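Local coordinates for Gp26 (Listeria phage P40, PDB 4JZ5), which probably breaks down the peptidoglycan of the Listeria cell wall as a phage endolysin, through a catalytic domain of glycosyl hydrolase family 25, the lysozyme-like muramidases, at residues Asp59-Leu62 with Glu63-Ala66; Val129-Cys132 with Gln133-Ile136; Gly152-Phe155 with Trp156-Asp160; Ile187-Asp190 with Leu191-Tyr194. All coordinates share one frame; numbering follows the deposited sequence. Where two conformers were deposited one is given.

Interaction 1: Asp59-Leu62 with Glu63-Ala66; sequences DERL and EQHA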
loop_
_atom_site.group_PDB
_atom_site.type_symbol
_atom_site.label_atom_id
_atom_site.label_comp_id
_atom_site.label_asym_id
_atom_site.label_seq_id
_atom_site.Cartn_x
_atom_site.Cartn_y
_atom_site.Cartn_z
ATOM N N ASP A 59 -2.539 12.520 1.750
ATOM C CA ASP A 59 -3.898 12.118 1.416
ATOM C C ASP A 59 -4.872 12.757 2.398
ATOM O O ASP A 59 -4.632 12.756 3.613
ATOM C CB ASP A 59 -4.004 10.602 1.435
ATOM C CG ASP A 59 -5.387 10.114 1.077
ATOM O OD1 ASP A 59 -6.252 10.107 1.981
ATOM O OD2 ASP A 59 -5.615 9.750 -0.102
ATOM N N GLU A 60 -5.963 13.299 1.871
ATOM C CA GLU A 60 -6.906 14.061 2.666
ATOM C C GLU A 60 -7.598 13.247 3.746
ATOM O O GLU A 60 -8.163 13.831 4.670
ATOM C CB GLU A 60 -7.964 14.677 1.747
ATOM C CG GLU A 60 -7.417 15.689 0.729
ATOM C CD GLU A 60 -6.997 15.085 -0.625
ATOM O OE1 GLU A 60 -6.491 13.942 -0.698
ATOM O OE2 GLU A 60 -7.162 15.794 -1.649
ATOM N N ARG A 61 -7.597 11.925 3.626
ATOM C CA ARG A 61 -8.230 11.070 4.618
ATOM C C ARG A 61 -7.216 10.289 5.449
ATOM O O ARG A 61 -7.611 9.400 6.194
ATOM C CB ARG A 61 -9.223 10.096 3.960
ATOM C CG ARG A 61 -10.381 10.763 3.208
ATOM C CD ARG A 61 -11.412 11.439 4.087
ATOM N NE ARG A 61 -12.297 12.252 3.249
ATOM C CZ ARG A 61 -13.427 12.816 3.651
ATOM N NH1 ARG A 61 -13.856 12.654 4.889
ATOM N NH2 ARG A 61 -14.139 13.537 2.797
ATOM N N LEU A 62 -5.929 10.599 5.318
ATOM C CA LEU A 62 -4.903 9.868 6.059
ATOM C C LEU A 62 -5.203 9.800 7.558
ATOM O O LEU A 62 -5.223 8.716 8.153
ATOM C CB LEU A 62 -3.541 10.522 5.847
ATOM C CG LEU A 62 -2.416 10.057 6.777
ATOM C CD1 LEU A 62 -2.110 8.597 6.570
ATOM C CD2 LEU A 62 -1.168 10.884 6.524
ATOM N N GLU A 63 -5.444 10.943 8.177
ATOM C CA GLU A 63 -5.640 10.937 9.610
ATOM C C GLU A 63 -6.970 10.312 9.987
ATOM O O GLU A 63 -7.049 9.583 10.972
ATOM C CB GLU A 63 -5.476 12.339 10.167
ATOM C CG GLU A 63 -4.039 12.830 9.975
ATOM C CD GLU A 63 -3.809 14.238 10.446
ATOM O OE1 GLU A 63 -4.544 14.686 11.339
ATOM O OE2 GLU A 63 -2.889 14.896 9.914
ATOM N N GLN A 64 -8.016 10.583 9.211
ATOM C CA GLN A 64 -9.307 9.967 9.481
ATOM C C GLN A 64 -9.208 8.451 9.461
ATOM O O GLN A 64 -9.703 7.769 10.360
ATOM C CB GLN A 64 -10.347 10.428 8.466
ATOM C CG GLN A 64 -11.699 9.807 8.666
ATOM C CD GLN A 64 -12.602 10.038 7.488
ATOM O OE1 GLN A 64 -12.826 11.184 7.092
ATOM N NE2 GLN A 64 -13.115 8.962 6.901
ATOM N N HIS A 65 -8.567 7.917 8.427
ATOM C CA HIS A 65 -8.449 6.483 8.291
ATOM C C HIS A 65 -7.562 5.900 9.379
ATOM O O HIS A 65 -7.883 4.862 9.950
ATOM C CB HIS A 65 -7.915 6.098 6.904
ATOM C CG HIS A 65 -8.926 6.297 5.827
ATOM N ND1 HIS A 65 -8.647 6.530 4.497
ATOM C CD2 HIS A 65 -10.270 6.280 5.938
ATOM C CE1 HIS A 65 -9.792 6.640 3.840
ATOM N NE2 HIS A 65 -10.787 6.500 4.692
ATOM N N ALA A 66 -6.440 6.548 9.682
ATOM C CA ALA A 66 -5.565 6.035 10.726
ATOM C C ALA A 66 -6.293 5.965 12.065
ATOM O O ALA A 66 -6.213 4.953 12.778
ATOM C CB ALA A 66 -4.317 6.897 10.849
HETATM O O HOH W 1 -5.679 7.503 3.176
HETATM O O HOH W 2 -8.073 12.947 7.490
HETATM O O HOH W 3 -10.795 13.925 6.963
#
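Arg-61 meets Gln-64 with its charged end and His-65 with its first methylene, just where the chain enters helix 62-72. The polar side-chain contact is one hydrogen bond, from Arg-61 NH1 to Gln-64 OE1 at 2.8 Å. The oxygen lies in the guanidinium plane and receives the N-H on a lone pair, although the amide and guanidinium planes stand 79° apart. A bend at chi2 (-71°) lays the arginine alongside the extended glutamine. An amide suits this place because its other half can donate: Gln-64 NE2 serves Pro-33 O and Tyr-37 OH.

The apolar contact is a CH-pi approach, with Arg-61 CB over one imidazole face of His-65, displaced toward the rim and 3.5 Å from CE1. Leu-62 and Ala-66 set aliphatic groups against Ile-49 of strand 46-53 and Cys-104 of helix 87-106, as suits a helix's buried side.

Backbone bonds open the helix: His-65 N reaches Arg-61 O at 2.8 Å, and Ala-66 N reaches Leu-62 O at 2.9 Å. Water 2 links Gln-64 N (2.9 Å) to Glu-60 O (3.0 Å).

Before the helix, Asp-59 OD1 accepts from Arg-61 N at 2.8 Å, while its OD2 forms a salt bridge with Arg-50. The OD1 bond makes an Asx turn overlapping the type I beta turn Asp-59 to Leu-62, with Arg-61 as N-cap, and leads strand 57-58 into helix 62-72.

Interaction 2: Val129-Cys132 with Gln133-Ile136; sequences VNEC and QRFI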
loop_
_atom_site.group_PDB
_atom_site.type_symbol
_atom_site.label_atom_id
_atom_site.label_comp_id
_atom_site.label_asym_id
_atom_site.label_seq_id
_atom_site.Cartn_x
_atom_site.Cartn_y
_atom_site.Cartn_z
ATOM N N VAL A 129 14.589 1.430 -11.186
ATOM C CA VAL A 129 15.040 0.553 -10.111
ATOM C C VAL A 129 15.865 1.317 -9.089
ATOM O O VAL A 129 15.619 1.227 -7.882
ATOM C CB VAL A 129 15.817 -0.641 -10.672
ATOM C CG1 VAL A 129 16.627 -1.357 -9.582
ATOM C CG2 VAL A 129 14.880 -1.599 -11.378
ATOM N N ASN A 130 16.841 2.075 -9.565
ATOM C CA ASN A 130 17.734 2.742 -8.643
ATOM C C ASN A 130 16.995 3.769 -7.792
ATOM O O ASN A 130 17.253 3.879 -6.589
ATOM C CB ASN A 130 18.885 3.417 -9.377
ATOM C CG ASN A 130 19.899 2.432 -9.935
ATOM O OD1 ASN A 130 19.876 1.238 -9.632
ATOM N ND2 ASN A 130 20.798 2.939 -10.762
ATOM N N GLU A 131 16.067 4.515 -8.394
ATOM C CA GLU A 131 15.371 5.540 -7.638
ATOM C C GLU A 131 14.379 4.924 -6.654
ATOM O O GLU A 131 14.260 5.399 -5.530
ATOM C CB GLU A 131 14.716 6.553 -8.569
ATOM C CG GLU A 131 15.738 7.367 -9.374
ATOM C CD GLU A 131 16.678 8.160 -8.499
ATOM O OE1 GLU A 131 16.230 8.780 -7.527
ATOM O OE2 GLU A 131 17.886 8.147 -8.792
ATOM N N CYS A 132 13.695 3.852 -7.048
ATOM C CA CYS A 132 12.864 3.128 -6.106
ATOM C C CYS A 132 13.710 2.639 -4.937
ATOM O O CYS A 132 13.280 2.703 -3.795
ATOM C CB CYS A 132 12.170 1.945 -6.782
ATOM S SG CYS A 132 10.783 2.420 -7.823
ATOM N N GLN A 133 14.904 2.125 -5.228
ATOM C CA GLN A 133 15.780 1.640 -4.171
ATOM C C GLN A 133 16.186 2.762 -3.212
ATOM O O GLN A 133 16.193 2.559 -1.991
ATOM C CB GLN A 133 17.033 0.974 -4.746
ATOM C CG GLN A 133 17.773 0.169 -3.690
ATOM C CD GLN A 133 16.985 -1.047 -3.301
ATOM O OE1 GLN A 133 16.755 -1.918 -4.141
ATOM N NE2 GLN A 133 16.469 -1.082 -2.085
ATOM N N ARG A 134 16.534 3.926 -3.757
ATOM C CA ARG A 134 16.881 5.066 -2.916
ATOM C C ARG A 134 15.729 5.432 -1.991
ATOM O O ARG A 134 15.951 5.711 -0.803
ATOM C CB ARG A 134 17.295 6.269 -3.760
ATOM C CG ARG A 134 18.573 6.045 -4.556
ATOM C CD ARG A 134 18.897 7.271 -5.404
ATOM N NE ARG A 134 19.256 8.410 -4.566
ATOM C CZ ARG A 134 18.710 9.618 -4.613
ATOM N NH1 ARG A 134 17.757 9.923 -5.477
ATOM N NH2 ARG A 134 19.143 10.538 -3.762
ATOM N N PHE A 135 14.516 5.451 -2.522
ATOM C CA PHE A 135 13.341 5.754 -1.713
ATOM C C PHE A 135 13.172 4.752 -0.574
ATOM O O PHE A 135 13.020 5.134 0.584
ATOM C CB PHE A 135 12.109 5.759 -2.629
ATOM C CG PHE A 135 10.802 6.031 -1.917
ATOM C CD1 PHE A 135 10.169 5.043 -1.182
ATOM C CD2 PHE A 135 10.200 7.280 -2.008
ATOM C CE1 PHE A 135 8.974 5.299 -0.532
ATOM C CE2 PHE A 135 8.997 7.539 -1.367
ATOM C CZ PHE A 135 8.389 6.542 -0.626
ATOM N N ILE A 136 13.183 3.476 -0.918
ATOM C CA ILE A 136 12.947 2.409 0.046
ATOM C C ILE A 136 14.047 2.376 1.108
ATOM O O ILE A 136 13.747 2.282 2.302
ATOM C CB ILE A 136 12.802 1.073 -0.698
ATOM C CG1 ILE A 136 11.473 1.073 -1.477
ATOM C CG2 ILE A 136 12.919 -0.117 0.254
ATOM C CD1 ILE A 136 11.346 -0.055 -2.466
#
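Glu-131 and Arg-134, an i to i+3 pair, lie side by side and point the same way on helix 128-143, the helix of the beta-alpha-beta unit with strands 114-117 and 147-152. The glutamate folds back at chi2 (-60°), which brings its carboxylate beside the arginine. Glu-131 OE1 takes the N-H of Arg-134 NH1 at 2.8 Å on its syn lone pair, and it sits in the guanidinium plane, at the edge. The carboxylate plane is turned 59° from that of the guanidinium, and the salt bridge is made through a single oxygen. The other oxygen, Glu-131 OE2, rests 3.6 Å from Arg-134 CD, bringing in the arginine's aliphatic shaft.

Phe-135 swings its ring away toward His-80, Ala-94 and Leu-97, a large apolar group between this helix, helix 87-106 and the strands of the sheet. Ile-136 packs CG1 3.4 Å from Cys-132 O and meets Leu-116 of strand 114-117, as does Cys-132. Gln-133 turns its amide elsewhere, to Lys-165 N and Asp-137 OD1. Regular helical bonds run beneath, such as Phe-135 N to Glu-131 O at 3.0 Å.

Both charged atoms have second partners: Thr-90 OG1 meets Glu-131 OE1, and Gly-87 O receives Arg-134 NH1. This network ties the helix to the start of helix 87-106, and the arginine, with the hydrogen bond to Thr-90, probably favours the ionised carboxylate.

Interaction 3: Gly152-Phe155 with Trp156-Asp160; sequences GDSF and WKTHD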
loop_
_atom_site.group_PDB
_atom_site.type_symbol
_atom_site.label_atom_id
_atom_site.label_comp_id
_atom_site.label_asym_id
_atom_site.label_seq_id
_atom_site.Cartn_x
_atom_site.Cartn_y
_atom_site.Cartn_z
ATOM N N GLY A 152 1.431 -2.609 -10.864
ATOM C CA GLY A 152 0.782 -3.603 -11.688
ATOM C C GLY A 152 1.790 -4.558 -12.314
ATOM O O GLY A 152 2.951 -4.208 -12.535
ATOM N N ASP A 153 1.303 -5.763 -12.576
ATOM C CA ASP A 153 2.030 -6.852 -13.213
ATOM C C ASP A 153 2.926 -6.386 -14.373
ATOM O O ASP A 153 4.144 -6.531 -14.328
ATOM C CB ASP A 153 0.981 -7.862 -13.693
ATOM C CG ASP A 153 1.572 -9.171 -14.176
ATOM O OD1 ASP A 153 2.808 -9.344 -14.196
ATOM O OD2 ASP A 153 0.769 -10.049 -14.552
ATOM N N SER A 154 2.308 -5.823 -15.403
ATOM C CA SER A 154 2.998 -5.408 -16.617
ATOM C C SER A 154 4.033 -4.314 -16.348
ATOM O O SER A 154 5.158 -4.389 -16.838
ATOM C CB SER A 154 1.996 -4.919 -17.651
ATOM O OG SER A 154 2.663 -4.477 -18.819
ATOM N N PHE A 155 3.645 -3.290 -15.599
ATOM C CA PHE A 155 4.567 -2.214 -15.273
ATOM C C PHE A 155 5.784 -2.773 -14.535
ATOM O O PHE A 155 6.932 -2.397 -14.810
ATOM C CB PHE A 155 3.872 -1.165 -14.412
ATOM C CG PHE A 155 4.723 0.031 -14.131
ATOM C CD1 PHE A 155 5.670 -0.002 -13.128
ATOM C CD2 PHE A 155 4.598 1.177 -14.894
ATOM C CE1 PHE A 155 6.469 1.096 -12.884
ATOM C CE2 PHE A 155 5.400 2.289 -14.651
ATOM C CZ PHE A 155 6.332 2.242 -13.636
ATOM N N TRP A 156 5.537 -3.668 -13.587
ATOM C CA TRP A 156 6.598 -4.263 -12.782
ATOM C C TRP A 156 7.619 -4.951 -13.684
ATOM O O TRP A 156 8.828 -4.738 -13.559
ATOM C CB TRP A 156 5.965 -5.261 -11.809
ATOM C CG TRP A 156 6.872 -5.873 -10.782
ATOM C CD1 TRP A 156 7.928 -6.703 -11.011
ATOM C CD2 TRP A 156 6.767 -5.737 -9.365
ATOM N NE1 TRP A 156 8.511 -7.070 -9.819
ATOM C CE2 TRP A 156 7.805 -6.498 -8.793
ATOM C CE3 TRP A 156 5.896 -5.043 -8.521
ATOM C CZ2 TRP A 156 8.004 -6.565 -7.412
ATOM C CZ3 TRP A 156 6.095 -5.125 -7.153
ATOM C CH2 TRP A 156 7.138 -5.877 -6.615
ATOM N N LYS A 157 7.136 -5.770 -14.604
ATOM C CA LYS A 157 8.019 -6.487 -15.507
ATOM C C LYS A 157 8.810 -5.537 -16.394
ATOM O O LYS A 157 10.023 -5.702 -16.577
ATOM C CB LYS A 157 7.206 -7.438 -16.386
ATOM C CG LYS A 157 6.637 -8.632 -15.634
ATOM C CD LYS A 157 5.996 -9.654 -16.550
ATOM C CE LYS A 157 4.753 -9.117 -17.227
ATOM N NZ LYS A 157 4.028 -10.192 -17.969
ATOM N N THR A 158 8.127 -4.554 -16.972
ATOM C CA THR A 158 8.759 -3.702 -17.974
ATOM C C THR A 158 9.638 -2.598 -17.400
ATOM O O THR A 158 10.294 -1.890 -18.162
ATOM C CB THR A 158 7.722 -3.078 -18.927
ATOM O OG1 THR A 158 6.847 -2.214 -18.188
ATOM C CG2 THR A 158 6.931 -4.164 -19.657
ATOM N N HIS A 159 9.678 -2.468 -16.075
ATOM C CA HIS A 159 10.599 -1.542 -15.424
ATOM C C HIS A 159 11.611 -2.234 -14.532
ATOM O O HIS A 159 12.315 -1.576 -13.763
ATOM C CB HIS A 159 9.837 -0.462 -14.668
ATOM C CG HIS A 159 9.048 0.427 -15.572
ATOM N ND1 HIS A 159 7.848 0.042 -16.125
ATOM C CD2 HIS A 159 9.332 1.645 -16.095
ATOM C CE1 HIS A 159 7.409 1.000 -16.925
ATOM N NE2 HIS A 159 8.287 1.989 -16.913
ATOM N N ASP A 160 11.706 -3.554 -14.651
ATOM C CA ASP A 160 12.725 -4.335 -13.941
ATOM C C ASP A 160 12.557 -4.288 -12.437
ATOM O O ASP A 160 13.547 -4.394 -11.721
ATOM C CB ASP A 160 14.143 -3.822 -14.249
ATOM C CG ASP A 160 14.689 -4.324 -15.539
ATOM O OD1 ASP A 160 14.072 -5.212 -16.157
ATOM O OD2 ASP A 160 15.771 -3.834 -15.917
HETATM O O HOH W 4 4.037 -2.043 -18.782
#
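At the C-terminal end of the short helix 153-158, Phe-155 and His-159 stack face to face, one turn apart. The ring centroids are 3.8 Å apart and the planes differ by only 14°. His-159 ND1 lies over the centre of the phenyl ring, and His-159 CE1 comes within 3.3 Å of Phe-155 CE2. The same ND1 donates to Phe-155 O at 2.9 Å, nearly in the plane of the imidazole, so the histidine is held by edge and face at once. A histidine suits this place because it is flat enough to stack and also carries an N-H for the last turn. The backbone bond from His-159 N to that carbonyl is weak.

On the outer side, water 4 joins Ser-154 OG (2.8 Å) to Thr-158 OG1 (2.9 Å), two small hydroxyls suited to an exposed surface. Lys-157 NZ bonds to Ser-186 OG, while Asp-153 OD2 is held by Ser-186 N and by a salt bridge with Arg-173. Trp-156 is buried against Leu-149 and Val-171 of strands 147-152 and 169-172, its NE1 bonded to Asp-162 OD1.

Asp-160, with positive phi (64°), ends the helix as the C-prime residue of a Schellman motif, closed by Leu-161 N to Trp-156 O.

Interaction 4: Ile187-Asp190 with Leu191-Tyr194; sequences IPYD and LWQY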
loop_
_atom_site.group_PDB
_atom_site.type_symbol
_atom_site.label_atom_id
_atom_site.label_comp_id
_atom_site.label_asym_id
_atom_site.label_seq_id
_atom_site.Cartn_x
_atom_site.Cartn_y
_atom_site.Cartn_z
ATOM N N ILE A 187 3.647 -12.782 -12.523
ATOM C CA ILE A 187 4.880 -12.872 -11.759
ATOM C C ILE A 187 4.543 -13.270 -10.333
ATOM O O ILE A 187 3.408 -13.124 -9.904
ATOM C CB ILE A 187 5.656 -11.524 -11.754
ATOM C CG1 ILE A 187 4.815 -10.408 -11.124
ATOM C CG2 ILE A 187 6.085 -11.155 -13.166
ATOM C CD1 ILE A 187 5.518 -9.065 -11.084
ATOM N N PRO A 188 5.521 -13.773 -9.585
ATOM C CA PRO A 188 5.236 -14.112 -8.188
ATOM C C PRO A 188 4.828 -12.893 -7.381
ATOM O O PRO A 188 5.307 -11.775 -7.624
ATOM C CB PRO A 188 6.569 -14.647 -7.675
ATOM C CG PRO A 188 7.280 -15.111 -8.897
ATOM C CD PRO A 188 6.866 -14.195 -9.996
ATOM N N TYR A 189 3.945 -13.107 -6.420
ATOM C CA TYR A 189 3.492 -12.029 -5.559
ATOM C C TYR A 189 3.442 -12.495 -4.118
ATOM O O TYR A 189 3.329 -13.688 -3.833
ATOM C CB TYR A 189 2.099 -11.546 -5.980
ATOM C CG TYR A 189 0.994 -12.566 -5.735
ATOM C CD1 TYR A 189 0.389 -12.685 -4.495
ATOM C CD2 TYR A 189 0.564 -13.409 -6.749
ATOM C CE1 TYR A 189 -0.598 -13.612 -4.258
ATOM C CE2 TYR A 189 -0.429 -14.349 -6.520
ATOM C CZ TYR A 189 -1.014 -14.433 -5.280
ATOM O OH TYR A 189 -2.000 -15.366 -5.045
ATOM N N ASP A 190 3.514 -11.532 -3.204
ATOM C CA ASP A 190 3.202 -11.764 -1.801
ATOM C C ASP A 190 1.764 -11.314 -1.491
ATOM O O ASP A 190 0.998 -12.050 -0.855
ATOM C CB ASP A 190 4.191 -11.031 -0.898
ATOM C CG ASP A 190 5.612 -11.525 -1.055
ATOM O OD1 ASP A 190 5.793 -12.747 -1.201
ATOM O OD2 ASP A 190 6.527 -10.677 -1.062
ATOM N N LEU A 191 1.423 -10.113 -1.931
ATOM C CA LEU A 191 0.067 -9.581 -1.805
ATOM C C LEU A 191 -0.436 -9.279 -3.219
ATOM O O LEU A 191 0.264 -8.632 -3.986
ATOM C CB LEU A 191 0.105 -8.310 -0.965
ATOM C CG LEU A 191 -1.228 -7.639 -0.619
ATOM C CD1 LEU A 191 -2.126 -8.539 0.215
ATOM C CD2 LEU A 191 -0.977 -6.321 0.117
ATOM N N TRP A 192 -1.625 -9.776 -3.571
ATOM C CA TRP A 192 -2.198 -9.634 -4.912
ATOM C C TRP A 192 -3.401 -8.711 -4.839
ATOM O O TRP A 192 -4.376 -9.015 -4.154
ATOM C CB TRP A 192 -2.611 -11.009 -5.422
ATOM C CG TRP A 192 -3.473 -11.076 -6.655
ATOM C CD1 TRP A 192 -3.554 -10.201 -7.695
ATOM C CD2 TRP A 192 -4.367 -12.138 -6.949
ATOM N NE1 TRP A 192 -4.475 -10.659 -8.626
ATOM C CE2 TRP A 192 -4.982 -11.853 -8.187
ATOM C CE3 TRP A 192 -4.721 -13.302 -6.274
ATOM C CZ2 TRP A 192 -5.939 -12.697 -8.756
ATOM C CZ3 TRP A 192 -5.664 -14.139 -6.842
ATOM C CH2 TRP A 192 -6.257 -13.832 -8.071
ATOM N N GLN A 193 -3.302 -7.576 -5.516
ATOM C CA GLN A 193 -4.447 -6.676 -5.677
ATOM C C GLN A 193 -5.245 -7.152 -6.880
ATOM O O GLN A 193 -4.804 -7.012 -8.017
ATOM C CB GLN A 193 -3.993 -5.246 -5.848
ATOM C CG GLN A 193 -5.102 -4.238 -5.657
ATOM C CD GLN A 193 -4.603 -2.861 -5.970
ATOM O OE1 GLN A 193 -4.280 -2.558 -7.117
ATOM N NE2 GLN A 193 -4.458 -2.031 -4.952
ATOM N N TYR A 194 -6.393 -7.770 -6.608
ATOM C CA TYR A 194 -7.099 -8.520 -7.633
ATOM C C TYR A 194 -8.274 -7.785 -8.269
ATOM O O TYR A 194 -8.803 -8.224 -9.287
ATOM C CB TYR A 194 -7.537 -9.885 -7.106
ATOM C CG TYR A 194 -8.486 -9.883 -5.929
ATOM C CD1 TYR A 194 -9.843 -9.676 -6.111
ATOM C CD2 TYR A 194 -8.030 -10.140 -4.641
ATOM C CE1 TYR A 194 -10.705 -9.702 -5.052
ATOM C CE2 TYR A 194 -8.899 -10.178 -3.574
ATOM C CZ TYR A 194 -10.238 -9.971 -3.783
ATOM O OH TYR A 194 -11.089 -10.019 -2.703
#
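Tyr-189 and Trp-192 meet most closely where Trp-192 CB sits over one face of the phenol ring. This CH-pi contact places the carbon 3.6 Å from the ring centroid and 3.5 Å from Tyr-189 CE1. The tyrosine is brought there by its first torsion (chi1 68°), which sets CG between the backbone N and the carbonyl carbon and lays the ring beside the start of the strand. Leu-191 contributes backbone to the contact, its C lying 3.7 Å from Tyr-189 CD1.

Here the chain passes from a loop into strand 191-195, which pairs with strands 169-172 and 206-211 in the curled sheet of the family 25 barrel. Side chains alternate along the strand: Leu-191 packs on Trp-170, whereas Trp-192 leans toward the loop residues Lys-184 and Pro-185 and donates its NE1 to Arg-173 O.

The rings themselves meet more loosely. The phenol and the five-membered ring of the indole are inclined at 45°, with centroids 5.2 Å apart, and at the end of the tyrosine OH touches Trp-192 CE3 at 3.6 Å. Tyr-189 and Asp-190 are partly exposed. Polar Asp-190 suits this turn, where its OD2 accepts from Arg-169 N at the start of strand 169-172.

The four contacts follow one another along the chain, but only neighbouring pairs among the last three touch. Interaction 2 meets interaction 3 where Val-129 CG2 packs 3.1 Å from Asp-160 O, so the start of helix 128-143 abuts the turn that ends helix 153-158. Interaction 3 meets interaction 4 where Trp-156 CD1 lies 3.4 Å from Ile-187 CD1. Interaction 1 stands apart, its centre about 29 Å from that of interaction 3 and across the centre of the chain. Gln-193 of interaction 4 hydrogen-bonds Tyr-150, Tyr-174 and Asp-27. As in other family 25 enzymes, the active site is expected at the C-terminal ends of the barrel strands.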